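Local coordinates for protein beta-lactamase (Francisella tularensis subsp. tularensis, PDB 3P09) that probably hydrolyses beta-lactam antibiotics to substituted beta-amino acids, as a member of the class A beta-lactamase family, at residues Asn55-Leu69 and Asn172-Ile185. Sequence-based numbering, arbitrary orientation.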
loop_
_atom_site.group_PDB
_atom_site.type_symbol
_atom_site.label_atom_id
_atom_site.label_comp_id
_atom_site.label_asym_id
_atom_site.label_seq_id
_atom_site.Cartn_x
_atom_site.Cartn_y
_atom_site.Cartn_z
ATOM N N ASN A 55 11.406 -3.480 -13.693
ATOM C CA ASN A 55 10.039 -3.816 -14.074
ATOM C C ASN A 55 9.057 -2.769 -13.572
ATOM O O ASN A 55 7.961 -3.114 -13.140
ATOM C CB ASN A 55 9.632 -5.180 -13.493
ATOM C CG ASN A 55 10.149 -6.345 -14.311
ATOM O OD1 ASN A 55 10.304 -6.242 -15.533
ATOM N ND2 ASN A 55 10.411 -7.469 -13.643
ATOM N N GLU A 56 9.441 -1.495 -13.608
ATOM C CA GLU A 56 8.653 -0.482 -12.915
ATOM C C GLU A 56 7.323 -0.178 -13.610
ATOM O O GLU A 56 6.466 0.492 -13.039
ATOM C CB GLU A 56 9.455 0.809 -12.717
ATOM C CG GLU A 56 9.672 1.626 -13.974
ATOM C CD GLU A 56 10.847 1.143 -14.808
ATOM O OE1 GLU A 56 11.407 0.070 -14.499
ATOM O OE2 GLU A 56 11.221 1.845 -15.770
ATOM N N SER A 57 7.154 -0.675 -14.835
ATOM C CA SER A 57 5.916 -0.472 -15.585
ATOM C C SER A 57 5.157 -1.769 -15.823
ATOM O O SER A 57 4.220 -1.807 -16.606
ATOM C CB SER A 57 6.212 0.189 -16.932
ATOM O OG SER A 57 6.513 1.557 -16.768
ATOM N N TYR A 58 5.590 -2.838 -15.170
ATOM C CA TYR A 58 4.868 -4.105 -15.200
ATOM C C TYR A 58 3.675 -3.994 -14.241
ATOM O O TYR A 58 3.781 -3.348 -13.197
ATOM C CB TYR A 58 5.787 -5.225 -14.733
ATOM C CG TYR A 58 5.280 -6.626 -15.013
ATOM C CD1 TYR A 58 4.558 -7.333 -14.054
ATOM C CD2 TYR A 58 5.544 -7.250 -16.234
ATOM C CE1 TYR A 58 4.115 -8.623 -14.307
ATOM C CE2 TYR A 58 5.098 -8.532 -16.497
ATOM C CZ TYR A 58 4.384 -9.211 -15.532
ATOM O OH TYR A 58 3.942 -10.488 -15.786
ATOM N N HIS A 59 2.552 -4.617 -14.591
ATOM C CA HIS A 59 1.360 -4.549 -13.743
ATOM C C HIS A 59 1.264 -5.763 -12.814
ATOM O O HIS A 59 1.387 -6.911 -13.253
ATOM C CB HIS A 59 0.084 -4.430 -14.592
ATOM C CG HIS A 59 -0.092 -3.094 -15.246
ATOM N ND1 HIS A 59 -1.049 -2.189 -14.841
ATOM C CD2 HIS A 59 0.549 -2.520 -16.291
ATOM C CE1 HIS A 59 -0.983 -1.111 -15.601
ATOM N NE2 HIS A 59 -0.019 -1.285 -16.488
ATOM N N PHE A 60 1.036 -5.476 -11.532
ATOM C CA PHE A 60 0.981 -6.451 -10.458
ATOM C C PHE A 60 -0.360 -6.319 -9.724
ATOM O O PHE A 60 -0.877 -5.223 -9.558
ATOM C CB PHE A 60 2.069 -6.136 -9.413
ATOM C CG PHE A 60 3.487 -6.334 -9.903
ATOM C CD1 PHE A 60 4.113 -5.365 -10.678
ATOM C CD2 PHE A 60 4.196 -7.478 -9.557
ATOM C CE1 PHE A 60 5.416 -5.533 -11.115
ATOM C CE2 PHE A 60 5.506 -7.668 -9.992
ATOM C CZ PHE A 60 6.120 -6.696 -10.775
ATOM N N PRO A 61 -0.900 -7.436 -9.227
ATOM C CA PRO A 61 -2.061 -7.330 -8.324
ATOM C C PRO A 61 -1.783 -6.300 -7.217
ATOM O O PRO A 61 -0.723 -6.355 -6.594
ATOM C CB PRO A 61 -2.151 -8.732 -7.707
ATOM C CG PRO A 61 -1.559 -9.638 -8.776
ATOM C CD PRO A 61 -0.432 -8.822 -9.403
ATOM N N ILE A 62 -2.707 -5.376 -6.978
ATOM C CA ILE A 62 -2.491 -4.366 -5.944
ATOM C C ILE A 62 -2.837 -4.924 -4.557
ATOM O O ILE A 62 -2.206 -4.576 -3.567
ATOM C CB ILE A 62 -3.271 -3.053 -6.243
ATOM C CG1 ILE A 62 -2.796 -1.923 -5.309
ATOM C CG2 ILE A 62 -4.785 -3.263 -6.152
ATOM C CD1 ILE A 62 -3.448 -0.556 -5.614
ATOM N N CYS A 63 -3.822 -5.812 -4.490
ATOM C CA CYS A 63 -4.205 -6.407 -3.212
ATOM C C CYS A 63 -4.529 -5.293 -2.205
ATOM O O CYS A 63 -5.022 -4.229 -2.582
ATOM C CB CYS A 63 -3.075 -7.312 -2.684
ATOM S SG CYS A 63 -2.366 -8.446 -3.936
ATOM N N SER A 64 -4.217 -5.524 -0.934
ATOM C CA SER A 64 -4.551 -4.585 0.130
ATOM C C SER A 64 -3.809 -3.256 0.059
ATOM O O SER A 64 -4.122 -2.339 0.802
ATOM C CB SER A 64 -4.310 -5.220 1.500
ATOM O OG SER A 64 -5.386 -6.073 1.836
ATOM N N VAL A 65 -2.828 -3.137 -0.824
ATOM C CA VAL A 65 -2.128 -1.855 -0.939
ATOM C C VAL A 65 -3.096 -0.704 -1.294
ATOM O O VAL A 65 -2.870 0.451 -0.932
ATOM C CB VAL A 65 -0.967 -1.937 -1.948
ATOM C CG1 VAL A 65 -0.330 -0.562 -2.160
ATOM C CG2 VAL A 65 0.084 -2.930 -1.450
ATOM N N PHE A 66 -4.178 -1.020 -1.997
ATOM C CA PHE A 66 -5.141 0.014 -2.368
ATOM C C PHE A 66 -5.610 0.778 -1.125
ATOM O O PHE A 66 -6.061 1.916 -1.220
ATOM C CB PHE A 66 -6.340 -0.587 -3.130
ATOM C CG PHE A 66 -7.488 -1.014 -2.247
ATOM C CD1 PHE A 66 -7.492 -2.264 -1.641
ATOM C CD2 PHE A 66 -8.577 -0.171 -2.045
ATOM C CE1 PHE A 66 -8.552 -2.655 -0.835
ATOM C CE2 PHE A 66 -9.629 -0.550 -1.237
ATOM C CZ PHE A 66 -9.618 -1.794 -0.627
ATOM N N LYS A 67 -5.502 0.161 0.050
ATOM C CA LYS A 67 -6.037 0.814 1.248
ATOM C C LYS A 67 -5.362 2.160 1.576
ATOM O O LYS A 67 -5.979 3.014 2.206
ATOM C CB LYS A 67 -6.033 -0.145 2.454
ATOM C CG LYS A 67 -7.034 -1.295 2.271
ATOM C CD LYS A 67 -6.761 -2.470 3.212
ATOM C CE LYS A 67 -7.752 -3.609 2.919
ATOM N NZ LYS A 67 -7.441 -4.820 3.737
ATOM N N PHE A 68 -4.115 2.368 1.153
ATOM C CA PHE A 68 -3.502 3.676 1.418
ATOM C C PHE A 68 -4.014 4.758 0.466
ATOM O O PHE A 68 -4.088 5.934 0.830
ATOM C CB PHE A 68 -1.954 3.626 1.509
ATOM C CG PHE A 68 -1.225 3.764 0.177
ATOM C CD1 PHE A 68 -1.156 4.992 -0.484
ATOM C CD2 PHE A 68 -0.555 2.670 -0.370
ATOM C CE1 PHE A 68 -0.464 5.121 -1.687
ATOM C CE2 PHE A 68 0.141 2.787 -1.588
ATOM C CZ PHE A 68 0.184 4.017 -2.239
ATOM N N LEU A 69 -4.390 4.359 -0.743
ATOM C CA LEU A 69 -5.040 5.288 -1.677
ATOM C C LEU A 69 -6.400 5.725 -1.145
ATOM O O LEU A 69 -6.797 6.893 -1.247
ATOM C CB LEU A 69 -5.235 4.613 -3.030
ATOM C CG LEU A 69 -3.934 4.242 -3.725
ATOM C CD1 LEU A 69 -4.231 3.429 -5.006
ATOM C CD2 LEU A 69 -3.163 5.498 -4.063
ATOM N N ASN A 172 -5.260 -5.958 -16.581
ATOM C CA ASN A 172 -4.750 -4.971 -15.626
ATOM C C ASN A 172 -5.762 -4.561 -14.559
ATOM O O ASN A 172 -5.479 -3.714 -13.723
ATOM C CB ASN A 172 -4.197 -3.751 -16.371
ATOM C CG ASN A 172 -3.021 -4.115 -17.259
ATOM O OD1 ASN A 172 -2.281 -5.050 -16.957
ATOM N ND2 ASN A 172 -2.851 -3.393 -18.362
ATOM N N ILE A 173 -6.939 -5.170 -14.597
ATOM C CA ILE A 173 -7.961 -4.920 -13.583
ATOM C C ILE A 173 -7.418 -5.285 -12.207
ATOM O O ILE A 173 -6.807 -6.344 -12.032
ATOM C CB ILE A 173 -9.248 -5.738 -13.864
ATOM C CG1 ILE A 173 -9.843 -5.362 -15.223
ATOM C CG2 ILE A 173 -10.268 -5.559 -12.753
ATOM C CD1 ILE A 173 -10.142 -3.912 -15.384
ATOM N N ASN A 174 -7.643 -4.396 -11.240
ATOM C CA ASN A 174 -7.172 -4.575 -9.862
ATOM C C ASN A 174 -5.662 -4.746 -9.780
ATOM O O ASN A 174 -5.161 -5.468 -8.932
ATOM C CB ASN A 174 -7.920 -5.727 -9.177
ATOM C CG ASN A 174 -9.423 -5.469 -9.094
ATOM O OD1 ASN A 174 -9.861 -4.319 -9.111
ATOM N ND2 ASN A 174 -10.215 -6.533 -8.995
ATOM N N LYS A 175 -4.950 -4.070 -10.682
ATOM C CA LYS A 175 -3.488 -4.072 -10.669
ATOM C C LYS A 175 -2.927 -2.651 -10.667
ATOM O O LYS A 175 -3.640 -1.687 -10.950
ATOM C CB LYS A 175 -2.944 -4.832 -11.875
ATOM C CG LYS A 175 -3.262 -6.321 -11.831
ATOM C CD LYS A 175 -2.495 -7.097 -12.868
ATOM C CE LYS A 175 -2.924 -8.572 -12.875
ATOM N NZ LYS A 175 -2.426 -9.307 -14.090
ATOM N N THR A 176 -1.650 -2.532 -10.326
ATOM C CA THR A 176 -0.964 -1.242 -10.408
ATOM C C THR A 176 0.462 -1.526 -10.881
ATOM O O THR A 176 0.819 -2.691 -11.072
ATOM C CB THR A 176 -0.970 -0.539 -9.025
ATOM O OG1 THR A 176 -0.353 0.754 -9.130
ATOM C CG2 THR A 176 -0.220 -1.377 -7.995
ATOM N N THR A 177 1.279 -0.486 -11.062
ATOM C CA THR A 177 2.693 -0.670 -11.406
ATOM C C THR A 177 3.552 -0.164 -10.250
ATOM O O THR A 177 3.104 0.683 -9.469
ATOM C CB THR A 177 3.103 0.155 -12.662
ATOM O OG1 THR A 177 2.886 1.552 -12.402
ATOM C CG2 THR A 177 2.302 -0.278 -13.910
ATOM N N PRO A 178 4.790 -0.673 -10.134
ATOM C CA PRO A 178 5.655 -0.143 -9.074
ATOM C C PRO A 178 5.813 1.380 -9.177
ATOM O O PRO A 178 5.796 2.076 -8.173
ATOM C CB PRO A 178 6.986 -0.857 -9.318
ATOM C CG PRO A 178 6.599 -2.180 -9.981
ATOM C CD PRO A 178 5.417 -1.794 -10.866
ATOM N N LYS A 179 5.929 1.899 -10.389
ATOM C CA LYS A 179 6.121 3.336 -10.559
ATOM C C LYS A 179 4.907 4.116 -10.059
ATOM O O LYS A 179 5.034 5.056 -9.274
ATOM C CB LYS A 179 6.415 3.652 -12.040
ATOM C CG LYS A 179 6.811 5.090 -12.327
ATOM C CD LYS A 179 7.134 5.271 -13.810
ATOM C CE LYS A 179 7.472 6.725 -14.122
ATOM N NZ LYS A 179 7.779 6.955 -15.564
ATOM N N ALA A 180 3.717 3.707 -10.493
ATOM C CA ALA A 180 2.513 4.458 -10.181
ATOM C C ALA A 180 2.233 4.463 -8.684
ATOM O O ALA A 180 1.935 5.511 -8.095
ATOM C CB ALA A 180 1.301 3.905 -10.962
ATOM N N ILE A 181 2.320 3.291 -8.070
ATOM C CA ILE A 181 1.934 3.154 -6.674
ATOM C C ILE A 181 2.947 3.841 -5.765
ATOM O O ILE A 181 2.584 4.353 -4.719
ATOM C CB ILE A 181 1.759 1.686 -6.259
ATOM C CG1 ILE A 181 0.908 1.605 -4.988
ATOM C CG2 ILE A 181 3.123 0.999 -6.081
ATOM C CD1 ILE A 181 -0.522 2.081 -5.221
ATOM N N THR A 182 4.206 3.897 -6.195
ATOM C CA THR A 182 5.267 4.517 -5.401
ATOM C C THR A 182 5.215 6.042 -5.519
ATOM O O THR A 182 5.370 6.746 -4.530
ATOM C CB THR A 182 6.676 3.983 -5.811
ATOM O OG1 THR A 182 6.731 2.575 -5.581
ATOM C CG2 THR A 182 7.790 4.634 -4.993
ATOM N N LYS A 183 5.013 6.554 -6.729
ATOM C CA LYS A 183 4.727 7.978 -6.895
ATOM C C LYS A 183 3.506 8.380 -6.042
ATOM O O LYS A 183 3.474 9.462 -5.453
ATOM C CB LYS A 183 4.509 8.328 -8.376
ATOM C CG LYS A 183 5.797 8.270 -9.218
ATOM C CD LYS A 183 5.654 8.965 -10.581
ATOM C CE LYS A 183 4.373 8.585 -11.266
ATOM N NZ LYS A 183 4.062 9.482 -12.427
ATOM N N ASP A 184 2.511 7.501 -5.959
ATOM C CA ASP A 184 1.301 7.804 -5.181
ATOM C C ASP A 184 1.583 8.005 -3.697
ATOM O O ASP A 184 1.109 8.961 -3.094
ATOM C CB ASP A 184 0.267 6.685 -5.306
ATOM C CG ASP A 184 -0.410 6.660 -6.660
ATOM O OD1 ASP A 184 -0.297 7.659 -7.413
ATOM O OD2 ASP A 184 -1.064 5.639 -6.962
ATOM N N ILE A 185 2.326 7.081 -3.101
ATOM C CA ILE A 185 2.556 7.173 -1.660
ATOM C C ILE A 185 3.435 8.383 -1.360
ATOM O O ILE A 185 3.252 9.057 -0.352
ATOM C CB ILE A 185 3.159 5.864 -1.077
ATOM C CG1 ILE A 185 2.901 5.788 0.435
ATOM C CG2 ILE A 185 4.645 5.756 -1.380
ATOM C CD1 ILE A 185 3.230 4.417 1.043
HETATM O O HOH W 1 0.317 -9.618 -13.240
HETATM O O HOH W 2 -5.311 -7.080 -6.543
#
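The His59 ring lies between two residues of 172-185. On one face sits the Asn172 amide, stacked with its plane 15° from that of the ring. On the other, Thr177 CG2 stands 3.6 Å from the centroid of the His59 ring in a CH-pi contact. Lys175 CB lies at the ring edge. The Phe68 ring carries Ile185 CG1 over one face and Leu69 CG over the other. At its edge, Phe68 CZ is 3.5 Å from Ile181 O. With chi1 at 87°, Phe68 CG sits between its own backbone N and carbonyl carbon, and the ring reaches helix 178-190. Ile181 CD1 packs against Phe68 CZ, Ile62 CD1 and Leu69 CD1. Strands 60-61 and 175-176 form a short antiparallel sheet leading into helices 66-80 and 178-190. Ser64 and Lys67 fit the SxxK motif of class A beta-lactamases. Phe60 and Thr176 are the hydrogen-bonded pair: Phe60 N to Thr176 O is 2.8 Å and nearly straight, and Thr176 N to Phe60 O is 2.9 Å. Ile62 N donates to Asn174 O. Thr177 OG1 caps helix 178-190 by accepting from Ala180 N. Lys179 N uses a lone pair of Glu56 O at 3.0 Å. Tyr58 O is buried without a polar partner.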